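Local coordinates for protein abietadiene synthase, chloroplastic (Abies grandis, PDB 3S9V) that belongs to the plant terpene synthases, as a largely helical protein combining a terpene synthase N-terminal domain with a metal-binding domain, at residues V341-R346 / E380-E385; G350-F355 / K387-R392. One frame throughout, in Å; residues are numbered along the deposited sequence.

Interaction 1. Residues V341-R346 / E380-E385; sequences VLKTFR and ETIMEE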
loop_
_atom_site.group_PDB
_atom_site.type_symbol
_atom_site.label_atom_id
_atom_site.label_comp_id
_atom_site.label_asym_id
_atom_site.label_seq_id
_atom_site.Cartn_x
_atom_site.Cartn_y
_atom_site.Cartn_z
ATOM N N VAL A 341 3.325 -9.656 -15.417
ATOM C CA VAL A 341 1.955 -9.182 -15.624
ATOM C C VAL A 341 1.928 -7.706 -16.020
ATOM O O VAL A 341 1.037 -7.277 -16.750
ATOM C CB VAL A 341 1.066 -9.358 -14.350
ATOM C CG1 VAL A 341 0.830 -10.826 -14.063
ATOM C CG2 VAL A 341 1.716 -8.686 -13.162
ATOM N N LEU A 342 2.901 -6.937 -15.544
ATOM C CA LEU A 342 2.966 -5.513 -15.859
ATOM C C LEU A 342 3.359 -5.207 -17.306
ATOM O O LEU A 342 3.086 -4.117 -17.806
ATOM C CB LEU A 342 3.941 -4.803 -14.918
ATOM C CG LEU A 342 3.605 -4.770 -13.427
ATOM C CD1 LEU A 342 4.674 -3.972 -12.710
ATOM C CD2 LEU A 342 2.229 -4.136 -13.198
ATOM N N LYS A 343 4.002 -6.157 -17.977
ATOM C CA LYS A 343 4.417 -5.948 -19.363
ATOM C C LYS A 343 3.232 -5.585 -20.256
ATOM O O LYS A 343 3.372 -4.858 -21.236
ATOM C CB LYS A 343 5.123 -7.199 -19.896
ATOM C CG LYS A 343 6.588 -7.329 -19.451
ATOM C CD LYS A 343 7.188 -8.663 -19.900
ATOM C CE LYS A 343 8.713 -8.678 -19.795
ATOM N NZ LYS A 343 9.233 -8.381 -18.431
ATOM N N THR A 344 2.058 -6.083 -19.897
ATOM C CA THR A 344 0.838 -5.814 -20.647
ATOM C C THR A 344 0.500 -4.318 -20.720
ATOM O O THR A 344 -0.183 -3.875 -21.648
ATOM C CB THR A 344 -0.365 -6.544 -19.997
ATOM O OG1 THR A 344 -0.178 -7.958 -20.098
ATOM C CG2 THR A 344 -1.669 -6.153 -20.668
ATOM N N PHE A 345 0.981 -3.545 -19.748
ATOM C CA PHE A 345 0.671 -2.120 -19.691
ATOM C C PHE A 345 1.790 -1.154 -20.090
ATOM O O PHE A 345 1.620 0.068 -20.038
ATOM C CB PHE A 345 0.162 -1.794 -18.289
ATOM C CG PHE A 345 -0.955 -2.698 -17.837
ATOM C CD1 PHE A 345 -0.681 -3.861 -17.122
ATOM C CD2 PHE A 345 -2.278 -2.424 -18.182
ATOM C CE1 PHE A 345 -1.704 -4.735 -16.763
ATOM C CE2 PHE A 345 -3.304 -3.292 -17.827
ATOM C CZ PHE A 345 -3.015 -4.447 -17.117
ATOM N N ARG A 346 2.920 -1.710 -20.504
ATOM C CA ARG A 346 4.073 -0.923 -20.905
ATOM C C ARG A 346 4.068 -0.636 -22.408
ATOM O O ARG A 346 3.824 -1.539 -23.210
ATOM C CB ARG A 346 5.342 -1.690 -20.529
ATOM C CG ARG A 346 6.635 -1.021 -20.919
ATOM C CD ARG A 346 7.800 -1.961 -20.684
ATOM N NE ARG A 346 9.085 -1.299 -20.869
ATOM C CZ ARG A 346 9.677 -1.114 -22.043
ATOM N NH1 ARG A 346 9.104 -1.549 -23.159
ATOM N NH2 ARG A 346 10.844 -0.485 -22.100
ATOM N N GLU A 380 14.329 -7.809 -12.123
ATOM C CA GLU A 380 13.004 -7.486 -12.634
ATOM C C GLU A 380 13.010 -6.081 -13.225
ATOM O O GLU A 380 12.520 -5.125 -12.615
ATOM C CB GLU A 380 11.960 -7.614 -11.526
ATOM C CG GLU A 380 11.924 -9.015 -10.929
ATOM C CD GLU A 380 10.720 -9.269 -10.038
ATOM O OE1 GLU A 380 10.418 -8.420 -9.175
ATOM O OE2 GLU A 380 10.083 -10.330 -10.197
ATOM N N THR A 381 13.584 -5.975 -14.421
ATOM C CA THR A 381 13.695 -4.704 -15.139
ATOM C C THR A 381 12.367 -3.944 -15.248
ATOM O O THR A 381 12.335 -2.722 -15.115
ATOM C CB THR A 381 14.253 -4.936 -16.560
ATOM O OG1 THR A 381 15.571 -5.486 -16.467
ATOM C CG2 THR A 381 14.311 -3.637 -17.338
ATOM N N ILE A 382 11.276 -4.662 -15.488
ATOM C CA ILE A 382 9.969 -4.025 -15.622
ATOM C C ILE A 382 9.580 -3.225 -14.372
ATOM O O ILE A 382 9.001 -2.154 -14.485
ATOM C CB ILE A 382 8.864 -5.074 -15.915
ATOM C CG1 ILE A 382 7.562 -4.374 -16.302
ATOM C CG2 ILE A 382 8.638 -5.955 -14.701
ATOM C CD1 ILE A 382 7.634 -3.655 -17.629
ATOM N N MET A 383 9.904 -3.746 -13.191
ATOM C CA MET A 383 9.574 -3.069 -11.937
ATOM C C MET A 383 10.362 -1.776 -11.795
ATOM O O MET A 383 9.866 -0.802 -11.238
ATOM C CB MET A 383 9.857 -3.990 -10.737
ATOM C CG MET A 383 8.967 -5.238 -10.670
ATOM S SD MET A 383 7.226 -4.918 -10.236
ATOM C CE MET A 383 7.239 -5.348 -8.515
ATOM N N GLU A 384 11.595 -1.773 -12.290
ATOM C CA GLU A 384 12.444 -0.585 -12.237
ATOM C C GLU A 384 11.841 0.472 -13.160
ATOM O O GLU A 384 11.752 1.647 -12.806
ATOM C CB GLU A 384 13.853 -0.929 -12.709
ATOM C CG GLU A 384 14.889 0.158 -12.490
ATOM C CD GLU A 384 16.229 -0.193 -13.133
ATOM O OE1 GLU A 384 16.691 -1.350 -12.969
ATOM O OE2 GLU A 384 16.820 0.691 -13.798
ATOM N N GLU A 385 11.425 0.049 -14.350
ATOM C CA GLU A 385 10.811 0.974 -15.303
ATOM C C GLU A 385 9.504 1.529 -14.729
ATOM O O GLU A 385 9.201 2.703 -14.911
ATOM C CB GLU A 385 10.518 0.273 -16.633
ATOM C CG GLU A 385 11.709 -0.449 -17.242
ATOM C CD GLU A 385 11.402 -1.050 -18.607
ATOM O OE1 GLU A 385 10.430 -1.833 -18.725
ATOM O OE2 GLU A 385 12.139 -0.742 -19.566
#

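Interaction 2. Residues G350-F355 / K387-R392; sequences GEFFCF and KLCTER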
loop_
_atom_site.group_PDB
_atom_site.type_symbol
_atom_site.label_atom_id
_atom_site.label_comp_id
_atom_site.label_asym_id
_atom_site.label_seq_id
_atom_site.Cartn_x
_atom_site.Cartn_y
_atom_site.Cartn_z
ATOM N N GLY A 350 8.460 2.769 -22.508
ATOM C CA GLY A 350 8.648 2.646 -21.074
ATOM C C GLY A 350 7.635 3.368 -20.201
ATOM O O GLY A 350 7.833 3.483 -18.990
ATOM N N GLU A 351 6.565 3.877 -20.804
ATOM C CA GLU A 351 5.522 4.552 -20.039
ATOM C C GLU A 351 4.446 3.520 -19.755
ATOM O O GLU A 351 4.189 2.654 -20.585
ATOM C CB GLU A 351 4.924 5.711 -20.834
ATOM C CG GLU A 351 5.855 6.888 -20.979
ATOM C CD GLU A 351 6.402 7.343 -19.642
ATOM O OE1 GLU A 351 5.589 7.656 -18.744
ATOM O OE2 GLU A 351 7.643 7.383 -19.489
ATOM N N PHE A 352 3.833 3.593 -18.582
ATOM C CA PHE A 352 2.782 2.644 -18.236
ATOM C C PHE A 352 1.425 3.325 -18.193
ATOM O O PHE A 352 1.303 4.453 -17.711
ATOM C CB PHE A 352 3.064 1.990 -16.885
ATOM C CG PHE A 352 4.273 1.113 -16.884
ATOM C CD1 PHE A 352 5.546 1.666 -16.949
ATOM C CD2 PHE A 352 4.137 -0.271 -16.826
ATOM C CE1 PHE A 352 6.667 0.855 -16.953
ATOM C CE2 PHE A 352 5.248 -1.093 -16.832
ATOM C CZ PHE A 352 6.518 -0.530 -16.895
ATOM N N PHE A 353 0.411 2.628 -18.701
ATOM C CA PHE A 353 -0.943 3.150 -18.739
ATOM C C PHE A 353 -1.905 2.125 -18.127
ATOM O O PHE A 353 -1.550 0.959 -17.971
ATOM C CB PHE A 353 -1.299 3.489 -20.190
ATOM C CG PHE A 353 -0.388 4.530 -20.802
ATOM C CD1 PHE A 353 -0.608 5.886 -20.577
ATOM C CD2 PHE A 353 0.716 4.150 -21.554
ATOM C CE1 PHE A 353 0.261 6.852 -21.092
ATOM C CE2 PHE A 353 1.597 5.103 -22.075
ATOM C CZ PHE A 353 1.366 6.458 -21.843
ATOM N N CYS A 354 -3.107 2.565 -17.768
ATOM C CA CYS A 354 -4.080 1.693 -17.127
ATOM C C CYS A 354 -4.608 0.561 -18.016
ATOM O O CYS A 354 -4.992 -0.503 -17.519
ATOM C CB CYS A 354 -5.243 2.532 -16.579
ATOM S SG CYS A 354 -6.202 1.733 -15.256
ATOM N N PHE A 355 -4.619 0.777 -19.327
ATOM C CA PHE A 355 -5.094 -0.247 -20.253
ATOM C C PHE A 355 -4.162 -0.437 -21.441
ATOM O O PHE A 355 -3.509 0.504 -21.882
ATOM C CB PHE A 355 -6.496 0.095 -20.764
ATOM C CG PHE A 355 -7.545 0.102 -19.691
ATOM C CD1 PHE A 355 -7.923 1.290 -19.073
ATOM C CD2 PHE A 355 -8.145 -1.085 -19.285
ATOM C CE1 PHE A 355 -8.888 1.298 -18.063
ATOM C CE2 PHE A 355 -9.111 -1.089 -18.275
ATOM C CZ PHE A 355 -9.482 0.106 -17.665
ATOM N N LYS A 387 8.785 1.908 -11.592
ATOM C CA LYS A 387 9.169 2.834 -10.536
ATOM C C LYS A 387 9.513 4.206 -11.126
ATOM O O LYS A 387 9.055 5.235 -10.636
ATOM C CB LYS A 387 10.377 2.282 -9.765
ATOM C CG LYS A 387 10.899 3.202 -8.660
ATOM C CD LYS A 387 12.288 2.787 -8.165
ATOM C CE LYS A 387 12.260 1.456 -7.421
ATOM N NZ LYS A 387 13.610 1.054 -6.910
ATOM N N LEU A 388 10.314 4.219 -12.185
ATOM C CA LEU A 388 10.712 5.480 -12.813
ATOM C C LEU A 388 9.539 6.257 -13.414
ATOM O O LEU A 388 9.390 7.448 -13.155
ATOM C CB LEU A 388 11.773 5.223 -13.886
ATOM C CG LEU A 388 13.089 4.645 -13.363
ATOM C CD1 LEU A 388 14.025 4.363 -14.526
ATOM C CD2 LEU A 388 13.727 5.621 -12.381
ATOM N N CYS A 389 8.714 5.580 -14.210
ATOM C CA CYS A 389 7.556 6.207 -14.848
ATOM C C CYS A 389 6.586 6.779 -13.821
ATOM O O CYS A 389 6.179 7.928 -13.926
ATOM C CB CYS A 389 6.813 5.194 -15.734
ATOM S SG CYS A 389 5.143 5.701 -16.274
ATOM N N THR A 390 6.220 5.973 -12.831
ATOM C CA THR A 390 5.288 6.428 -11.810
ATOM C C THR A 390 5.846 7.588 -10.995
ATOM O O THR A 390 5.109 8.506 -10.646
ATOM C CB THR A 390 4.852 5.273 -10.857
ATOM O OG1 THR A 390 5.999 4.668 -10.242
ATOM C CG2 THR A 390 4.061 4.227 -11.626
ATOM N N GLU A 391 7.141 7.561 -10.701
ATOM C CA GLU A 391 7.740 8.650 -9.939
ATOM C C GLU A 391 7.642 9.970 -10.691
ATOM O O GLU A 391 7.217 10.977 -10.127
ATOM C CB GLU A 391 9.206 8.357 -9.612
ATOM C CG GLU A 391 9.410 7.719 -8.248
ATOM C CD GLU A 391 10.863 7.737 -7.803
ATOM O OE1 GLU A 391 11.678 6.992 -8.390
ATOM O OE2 GLU A 391 11.190 8.506 -6.870
ATOM N N ARG A 392 8.032 9.972 -11.963
ATOM C CA ARG A 392 7.961 11.200 -12.748
ATOM C C ARG A 392 6.524 11.688 -12.879
ATOM O O ARG A 392 6.254 12.890 -12.828
ATOM C CB ARG A 392 8.582 10.991 -14.134
ATOM C CG ARG A 392 10.105 10.958 -14.102
ATOM C CD ARG A 392 10.744 10.870 -15.483
ATOM N NE ARG A 392 10.691 9.530 -16.064
ATOM C CZ ARG A 392 9.626 9.011 -16.668
ATOM N NH1 ARG A 392 8.511 9.724 -16.776
ATOM N NH2 ARG A 392 9.681 7.780 -17.164
HETATM O O HOH W 1 5.604 8.958 -16.645
#

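Interaction 1. Residues V341-R346 / E380-E385
Arg346 NE donates to Glu385 OE1 at 2.6 Å, the shorter half of a two-pronged salt bridge. The guanidinium presents its side, NE together with NH2, so that each carboxylate oxygen accepts one N-H; Arg346 NH2 lies 2.9 Å from Glu385 OE2, on the syn side but also out of the carboxylate plane. Although the two planar groups are only 11° apart in tilt, they are stepped out of a common plane: OE1 is approached from above the carboxylate plane, and the bond at NE is clearly bent, with an N-H...O angle of 131°. Arg346 reaches this position with CG anti to its backbone N (chi1 178°) and an extended chain as far as NE, while Glu385 crosses it at about a right angle.

Ile382, one turn before Glu385, packs against the arginine chain. Its CD1 lies 3.5 Å from Arg346 CD, the two side chains running past each other in opposite directions, so the methylenes are in apolar company while the charged end is paired. Closer to the isoleucine backbone, Ile382 CG1 lies 3.9 Å from Leu342 CB. Leu342 then turns its CD1 methyl to the sulfur of Met383, with CD1 and SD 3.7 Å apart and the two chains at about a right angle. Lys343, on the exposed side, slants across Ile382, with its NZ 4.2 Å from Ile382 CB.

The contact therefore joins the loop following helix 320-332 to the first turns of helix 381-397, apolar where it is buried and ionic where it is partly exposed. Val341 and Phe345 of the same loop pack on helix 320-332, and Glu380, at the N-cap position of helix 381-397, forms a salt bridge with Arg331 of helix 320-332.

Interaction 2. Residues G350-F355 / K387-R392
Cys389 faces the loop from helix 381-397 and is met by three consecutive loop residues. Its sulfur accepts a hydrogen bond from the backbone of Phe352, N to SG 3.4 Å and nearly straight at 167°. The thiol points at this amide because SG stands anti to the backbone N of Cys389 (chi1 166°). CB of the same cysteine lies at the edge of the Phe352 ring, 3.9 Å from CD1, and the sulfur is also edge-on to that ring, a Cys sulfur-aromatic contact made beside the ring. Gly350 O comes within 3.8 Å of Cys389 CB.

Glu351 bends at chi2, bringing its carboxylate to the helix. OE1 approaches Cys389 SG to 3.2 Å, while OE2, through its syn lone pair, takes a hydrogen bond of 3.1 Å from Arg392 NH2 as part of a salt bridge. The carboxylate and guanidinium planes are turned 51° apart, and NH2 makes the direct bond. A water couples the groups further, donating to Glu351 OE1 at 2.5 Å and to Cys389 O at 3.0 Å and accepting a weak bond from Arg392 NH1.

Farther out, Leu388 O sits over one face of the Arg392 guanidinium, offset toward its rim, and Asp347 OD1 receives the backbone N-H of Glu351. Arg361 NH1 forms a salt bridge with Glu351 OE1 and also bonds Phe352 O.

With arginines at both oxygens and a water at one of them, the Glu351 carboxylate would probably be favoured in its ionised form. The buried Cys389 sulfur plays a different part, serving as a soft acceptor that gives the Phe352 amide a partner beside an aromatic edge.

How the interactions relate
Along the chain the order is 341-346, 350-355, 380-385 and 387-392, so interactions 1 and 2 cross. Interaction 1 closes a loop running from the connection after helix 320-332 to the start of helix 381-397; interaction 2 begins within that loop and ends about two turns further along the same helix. Helix 363-373 lies inside both closures. The two are directly joined: Phe345 O and Phe353 N are 3.1 Å apart in a probable hydrogen bond, and Phe352 CZ packs 3.4 Å from Ile382 CD1. Together they lay one long connection along helix 381-397, within the terpene synthase N-terminal domain.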